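Local coordinates for uncharacterized protein Rv2277c (Mycobacterium tuberculosis, PDB 5VUG) that is uncharacterized but carries a TIM-barrel glycerophosphodiester phosphodiesterase domain, and so probably hydrolyses phosphoric diesters, at residues Thr32-Val35 / Gly41-Leu44; Gln111-Thr116 / Met120-Asp125. All blocks are in the same frame, centred on the assembly; numbering follows the deposited sequence.

Contact 1. Residues Thr32-Val35 / Gly41-Leu44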
ATOM      1  N   THR A  32     -24.417  30.323   0.172  1.00 12.46           N
ATOM      2  CA  THR A  32     -25.555  30.817   0.945  1.00 14.17           C
ATOM      3  C   THR A  32     -26.509  29.681   1.283  1.00 13.40           C
ATOM      4  O   THR A  32     -27.017  29.587   2.413  1.00 14.88           O
ATOM      5  CB  THR A  32     -26.286  31.905   0.152  1.00 16.04           C
ATOM      6  OG1 THR A  32     -25.407  33.018  -0.060  1.00 17.11           O
ATOM      7  CG2 THR A  32     -27.523  32.391   0.903  1.00 17.68           C
ATOM      8  N   ASN A  33     -26.765  28.805   0.312  1.00 13.08           N
ATOM      9  CA  ASN A  33     -27.662  27.686   0.560  1.00 13.06           C
ATOM     10  C   ASN A  33     -27.060  26.695   1.542  1.00 12.27           C
ATOM     11  O   ASN A  33     -27.791  26.119   2.353  1.00 14.41           O
ATOM     12  CB  ASN A  33     -28.051  27.020  -0.755  1.00 15.43           C
ATOM     13  CG  ASN A  33     -29.195  27.736  -1.447  1.00 19.97           C
ATOM     14  OD1 ASN A  33     -29.000  28.495  -2.394  1.00 25.90           O
ATOM     15  ND2 ASN A  33     -30.398  27.498  -0.969  1.00 23.66           N
ATOM     16  N   ALA A  34     -25.734  26.504   1.501  1.00 12.45           N
ATOM     17  CA  ALA A  34     -25.085  25.592   2.437  1.00 11.40           C
ATOM     18  C   ALA A  34     -25.191  26.103   3.870  1.00 12.34           C
ATOM     19  O   ALA A  34     -25.498  25.329   4.787  1.00 12.50           O
ATOM     20  CB  ALA A  34     -23.620  25.381   2.034  1.00 11.75           C
ATOM     21  N   VAL A  35     -24.953  27.403   4.083  1.00 12.84           N
ATOM     22  CA  VAL A  35     -25.176  27.997   5.404  1.00 13.11           C
ATOM     23  C   VAL A  35     -26.606  27.736   5.865  1.00 13.84           C
ATOM     24  O   VAL A  35     -26.843  27.314   7.001  1.00 14.64           O
ATOM     25  CB  VAL A  35     -24.850  29.503   5.394  1.00 14.29           C
ATOM     26  CG1 VAL A  35     -25.160  30.126   6.751  1.00 15.96           C
ATOM     27  CG2 VAL A  35     -23.392  29.751   5.018  1.00 13.69           C
ATOM     28  N   GLY A  41     -18.965  23.982   8.453  1.00 12.03           N
ATOM     29  CA  GLY A  41     -17.739  24.435   7.826  1.00 12.10           C
ATOM     30  C   GLY A  41     -17.961  24.517   6.337  1.00  8.85           C
ATOM     31  O   GLY A  41     -18.886  23.895   5.799  1.00 10.00           O
HETATM   32  N   MSE A  42     -17.102  25.292   5.676  1.00  8.27           N
HETATM   33  CA  MSE A  42     -17.229  25.600   4.255  1.00  8.62           C
HETATM   34  C   MSE A  42     -15.898  25.300   3.561  1.00  9.04           C
HETATM   35  O   MSE A  42     -14.877  25.924   3.862  1.00 11.67           O
HETATM   36  CB  MSE A  42     -17.612  27.080   4.086  1.00 13.00           C
HETATM   37  CG  MSE A  42     -18.054  27.489   2.686  1.00 13.55           C
HETATM   38 SE   MSE A  42     -19.793  26.714   2.208  0.83 17.54          SE
HETATM   39  CE  MSE A  42     -20.916  27.521   3.580  1.00 13.41           C
ATOM     40  N   TRP A  43     -15.900  24.346   2.639  1.00  7.66           N
ATOM     41  CA  TRP A  43     -14.698  23.952   1.908  1.00  8.65           C
ATOM     42  C   TRP A  43     -14.768  24.562   0.508  1.00  6.69           C
ATOM     43  O   TRP A  43     -15.701  24.278  -0.246  1.00  8.28           O
ATOM     44  CB  TRP A  43     -14.634  22.420   1.814  1.00  9.93           C
ATOM     45  CG  TRP A  43     -13.446  21.876   1.052  1.00  9.99           C
ATOM     46  CD1 TRP A  43     -13.221  21.940  -0.307  1.00  8.18           C
ATOM     47  CD2 TRP A  43     -12.334  21.165   1.606  1.00  8.45           C
ATOM     48  NE1 TRP A  43     -12.032  21.317  -0.618  1.00 10.08           N
ATOM     49  CE2 TRP A  43     -11.464  20.840   0.535  1.00 10.69           C
ATOM     50  CE3 TRP A  43     -11.982  20.777   2.906  1.00  8.89           C
ATOM     51  CZ2 TRP A  43     -10.264  20.149   0.727  1.00 12.44           C
ATOM     52  CZ3 TRP A  43     -10.788  20.091   3.096  1.00  9.93           C
ATOM     53  CH2 TRP A  43      -9.938  19.789   2.009  1.00 10.00           C
ATOM     54  N   LEU A  44     -13.781  25.380   0.154  1.00  7.39           N
ATOM     55  CA  LEU A  44     -13.818  26.150  -1.084  1.00  8.72           C
ATOM     56  C   LEU A  44     -12.506  25.957  -1.832  1.00  8.04           C
ATOM     57  O   LEU A  44     -11.438  25.896  -1.211  1.00  9.42           O
ATOM     58  CB  LEU A  44     -13.999  27.639  -0.762  1.00  8.19           C
ATOM     59  CG  LEU A  44     -15.224  28.020   0.083  1.00  9.52           C
ATOM     60  CD1 LEU A  44     -15.166  29.477   0.505  1.00 10.96           C
ATOM     61  CD2 LEU A  44     -16.531  27.701  -0.672  1.00  9.70           C
TER
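Ala34 and Val35 meet Met42, a selenomethionine, through aliphatic groups, with no flat group on the interface itself. The one ring in the two segments, the indole of Trp43, is carried on the other side of strand 41-48, where it meets His16 edge-to-face; Tyr154 and Phe249 also meet it with inclined planes. On the helix side, Met42 makes every cross-segment contact. With CG anti to the backbone N (chi1 -168°), the side chain leaves the strand toward helix 28-36, and bends at both following torsions swing the terminal methyl round. Met42 CE lies 3.6 Å from Val35 CG2 and 3.8 Å from Ala34 CB, while Met42 SE stands 4.1 Å from Ala34 CB. One methyl therefore bridges two consecutive helical residues. Val35 presents the branch beside its backbone N, and its side chain crosses that of Met42 at about a right angle. The Ala34 and Met42 CA atoms are 8.1 Å apart, a gap filled by one small and one long side chain without any hydrogen bond. This packing joins the helix of the beta-alpha-beta unit 12-16, 28-36, 41-48 to its second strand. Around it, Ala15 of strand 12-16 touches both Ala34 and Met42, Ile31 adds a further helical contact, and Leu122 of strand 121-125 also packs against Met42.

Contact 2. Residues Gln111-Thr116 / Met120-Asp125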
ATOM      1  N   GLN A 111     -15.521  37.843  -1.750  1.00 12.51           N
ATOM      2  CA  GLN A 111     -16.980  37.747  -1.754  1.00 14.43           C
ATOM      3  C   GLN A 111     -17.450  36.507  -1.009  1.00 13.16           C
ATOM      4  O   GLN A 111     -18.444  36.552  -0.276  1.00 15.47           O
ATOM      5  CB  GLN A 111     -17.512  37.691  -3.189  1.00 15.79           C
ATOM      6  CG  GLN A 111     -17.577  39.022  -3.917  1.00 18.43           C
ATOM      7  CD  GLN A 111     -17.895  38.869  -5.395  1.00 22.89           C
ATOM      8  OE1 GLN A 111     -17.371  37.984  -6.074  1.00 19.82           O
ATOM      9  NE2 GLN A 111     -18.762  39.740  -5.904  1.00 27.46           N
ATOM     10  N   ALA A 112     -16.776  35.376  -1.233  1.00 11.89           N
ATOM     11  CA  ALA A 112     -17.139  34.132  -0.561  1.00 12.90           C
ATOM     12  C   ALA A 112     -17.020  34.261   0.950  1.00 12.71           C
ATOM     13  O   ALA A 112     -17.904  33.811   1.692  1.00 14.50           O
ATOM     14  CB  ALA A 112     -16.233  33.010  -1.058  1.00 12.49           C
ATOM     15  N   ILE A 113     -15.926  34.864   1.427  1.00 13.22           N
ATOM     16  CA  ILE A 113     -15.750  35.090   2.860  1.00 13.37           C
ATOM     17  C   ILE A 113     -16.913  35.903   3.412  1.00 15.17           C
ATOM     18  O   ILE A 113     -17.485  35.572   4.457  1.00 16.14           O
ATOM     19  CB  ILE A 113     -14.393  35.768   3.131  1.00 13.74           C
ATOM     20  CG1 ILE A 113     -13.258  34.800   2.812  1.00 12.34           C
ATOM     21  CG2 ILE A 113     -14.298  36.272   4.573  1.00 15.52           C
ATOM     22  CD1 ILE A 113     -11.914  35.445   2.704  1.00 12.95           C
ATOM     23  N   GLY A 114     -17.291  36.971   2.702  1.00 14.22           N
ATOM     24  CA  GLY A 114     -18.395  37.813   3.133  1.00 16.52           C
ATOM     25  C   GLY A 114     -19.745  37.122   3.130  1.00 17.12           C
ATOM     26  O   GLY A 114     -20.658  37.566   3.841  1.00 20.15           O
ATOM     27  N   ALA A 115     -19.895  36.053   2.343  1.00 15.68           N
ATOM     28  CA  ALA A 115     -21.138  35.296   2.282  1.00 14.31           C
ATOM     29  C   ALA A 115     -21.224  34.238   3.369  1.00 13.55           C
ATOM     30  O   ALA A 115     -22.180  33.458   3.379  1.00 15.15           O
ATOM     31  CB  ALA A 115     -21.293  34.623   0.913  1.00 15.10           C
ATOM     32  N   THR A 116     -20.250  34.189   4.279  1.00 13.80           N
ATOM     33  CA  THR A 116     -20.298  33.222   5.354  1.00 13.08           C
ATOM     34  C   THR A 116     -20.375  33.943   6.693  1.00 14.28           C
ATOM     35  O   THR A 116     -19.873  35.068   6.834  1.00 14.61           O
ATOM     36  CB  THR A 116     -19.083  32.281   5.351  1.00 13.25           C
ATOM     37  OG1 THR A 116     -17.880  33.041   5.492  1.00 15.44           O
ATOM     38  CG2 THR A 116     -19.026  31.479   4.066  1.00 13.90           C
HETATM   39  N   MSE A 120     -18.048  30.736  11.016  1.00 14.66           N
HETATM   40  CA  MSE A 120     -17.821  29.556  10.194  1.00 13.60           C
HETATM   41  C   MSE A 120     -16.395  29.327   9.728  1.00 12.32           C
HETATM   42  O   MSE A 120     -15.753  30.200   9.129  1.00 12.15           O
HETATM   43  CB  MSE A 120     -18.774  29.455   9.020  1.00 16.52           C
HETATM   44  CG  MSE A 120     -18.729  28.056   8.385  1.00 14.91           C
HETATM   45 SE   MSE A 120     -20.001  28.038   7.098  0.61 23.64          SE
HETATM   46  CE  MSE A 120     -21.533  28.006   8.262  1.00 18.25           C
ATOM     47  N   THR A 121     -15.927  28.116  10.010  1.00 12.00           N
ATOM     48  CA  THR A 121     -14.589  27.720   9.609  1.00 13.39           C
ATOM     49  C   THR A 121     -14.572  27.505   8.106  1.00 12.71           C
ATOM     50  O   THR A 121     -15.464  26.850   7.548  1.00 11.54           O
ATOM     51  CB  THR A 121     -14.198  26.433  10.335  1.00 16.43           C
ATOM     52  OG1 THR A 121     -14.341  26.621  11.752  1.00 21.03           O
ATOM     53  CG2 THR A 121     -12.752  26.063  10.012  1.00 16.52           C
ATOM     54  N   LEU A 122     -13.567  28.076   7.451  1.00 10.76           N
ATOM     55  CA  LEU A 122     -13.359  27.933   6.015  1.00  8.91           C
ATOM     56  C   LEU A 122     -12.151  27.036   5.792  1.00  9.41           C
ATOM     57  O   LEU A 122     -11.092  27.248   6.394  1.00 12.72           O
ATOM     58  CB  LEU A 122     -13.078  29.299   5.388  1.00 10.85           C
ATOM     59  CG  LEU A 122     -14.070  30.411   5.738  1.00 10.49           C
ATOM     60  CD1 LEU A 122     -13.679  31.706   5.058  1.00 10.00           C
ATOM     61  CD2 LEU A 122     -15.491  29.990   5.355  1.00 13.01           C
ATOM     62  N   PHE A 123     -12.304  26.049   4.926  1.00  9.67           N
ATOM     63  CA  PHE A 123     -11.199  25.219   4.471  1.00  8.72           C
ATOM     64  C   PHE A 123     -10.938  25.605   3.027  1.00  8.47           C
ATOM     65  O   PHE A 123     -11.829  25.478   2.181  1.00  9.02           O
ATOM     66  CB  PHE A 123     -11.555  23.737   4.604  1.00  8.99           C
ATOM     67  CG  PHE A 123     -11.820  23.325   6.022  1.00 10.23           C
ATOM     68  CD1 PHE A 123     -10.774  22.908   6.848  1.00 11.03           C
ATOM     69  CD2 PHE A 123     -13.095  23.434   6.562  1.00 10.95           C
ATOM     70  CE1 PHE A 123     -11.011  22.548   8.170  1.00 12.55           C
ATOM     71  CE2 PHE A 123     -13.340  23.083   7.883  1.00 11.95           C
ATOM     72  CZ  PHE A 123     -12.296  22.643   8.692  1.00 12.41           C
ATOM     73  N   LEU A 124      -9.748  26.137   2.762  1.00  9.66           N
ATOM     74  CA  LEU A 124      -9.417  26.705   1.462  1.00  9.10           C
ATOM     75  C   LEU A 124      -8.434  25.763   0.788  1.00  9.21           C
ATOM     76  O   LEU A 124      -7.278  25.660   1.211  1.00 11.66           O
ATOM     77  CB  LEU A 124      -8.802  28.089   1.638  1.00  9.90           C
ATOM     78  CG  LEU A 124      -9.679  29.081   2.406  1.00  9.21           C
ATOM     79  CD1 LEU A 124      -8.998  30.456   2.475  1.00 10.23           C
ATOM     80  CD2 LEU A 124     -11.065  29.181   1.784  1.00  8.77           C
ATOM     81  N   ASP A 125      -8.895  25.085  -0.257  1.00  8.96           N
ATOM     82  CA  ASP A 125      -8.089  24.105  -0.977  1.00  8.52           C
ATOM     83  C   ASP A 125      -7.361  24.829  -2.106  1.00  8.66           C
ATOM     84  O   ASP A 125      -7.988  25.338  -3.040  1.00 10.66           O
ATOM     85  CB  ASP A 125      -8.978  22.989  -1.524  1.00 10.16           C
ATOM     86  CG  ASP A 125      -8.183  21.905  -2.253  1.00 13.41           C
ATOM     87  OD1 ASP A 125      -6.953  21.793  -2.034  1.00 14.57           O
ATOM     88  OD2 ASP A 125      -8.789  21.165  -3.058  1.00 14.62           O
TER
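Leu122 divides its two methyls between Ile113 and Thr116, and these meetings form the tight part of the contact. Leu122 CD1 lies 3.8 Å from Ile113 CG1, the two side chains crossing at about a right angle. The other branch, Leu122 CD2, reaches both arms of the threonine, at 3.9 Å from Thr116 OG1 and 4.0 Å from Thr116 CG2. With chi1 at 60°, Thr116 sets OG1 between its backbone N and carbonyl carbon, where it donates to Ile113 O (2.8 Å). That oxygen also accepts from Thr116 N at 3.1 Å, and both donors approach from the same face of the carbonyl plane, OG1 tilted 24° from it. Two donors on one carbonyl are consistent with a well-defined turn as the chain leaves the helix. By contrast, Gln111 and Gly114 lie on the exposed side of the helix and touch nothing on the strand. Arg150 NH1 ties the two segments together, bonding to Thr116 OG1 and Met120 O. In the TIM barrel, the end of helix 109-114 and the turn after it cover Leu122, on the outward side of strand 121-125, while Ile31 of helix 28-36 touches Thr116 and Leu142 of helix 134-145 takes Leu124 and Ile113.

Both contacts are buried, with centres about 7 Å apart, and each packs a helix on the outer side of the barrel sheet. They follow one another along the chain and use parallel neighbouring strands, joined by probable hydrogen bonds from Phe123 N to Met42 O (2.8 Å) and from Leu44 N to Phe123 O (2.8 Å). On the side away from the helices, Trp43 packs against Phe123 and Asp125. Their chemistry differs: contact 1 is purely apolar and centres on the bent selenoether chain of Met42, whereas contact 2 adds a threonine hydroxyl, which bonds back to a carbonyl of its own segment; neither contact has a direct hydrogen bond across it. Contact 2 also buries more surface, 179 against 107 Å².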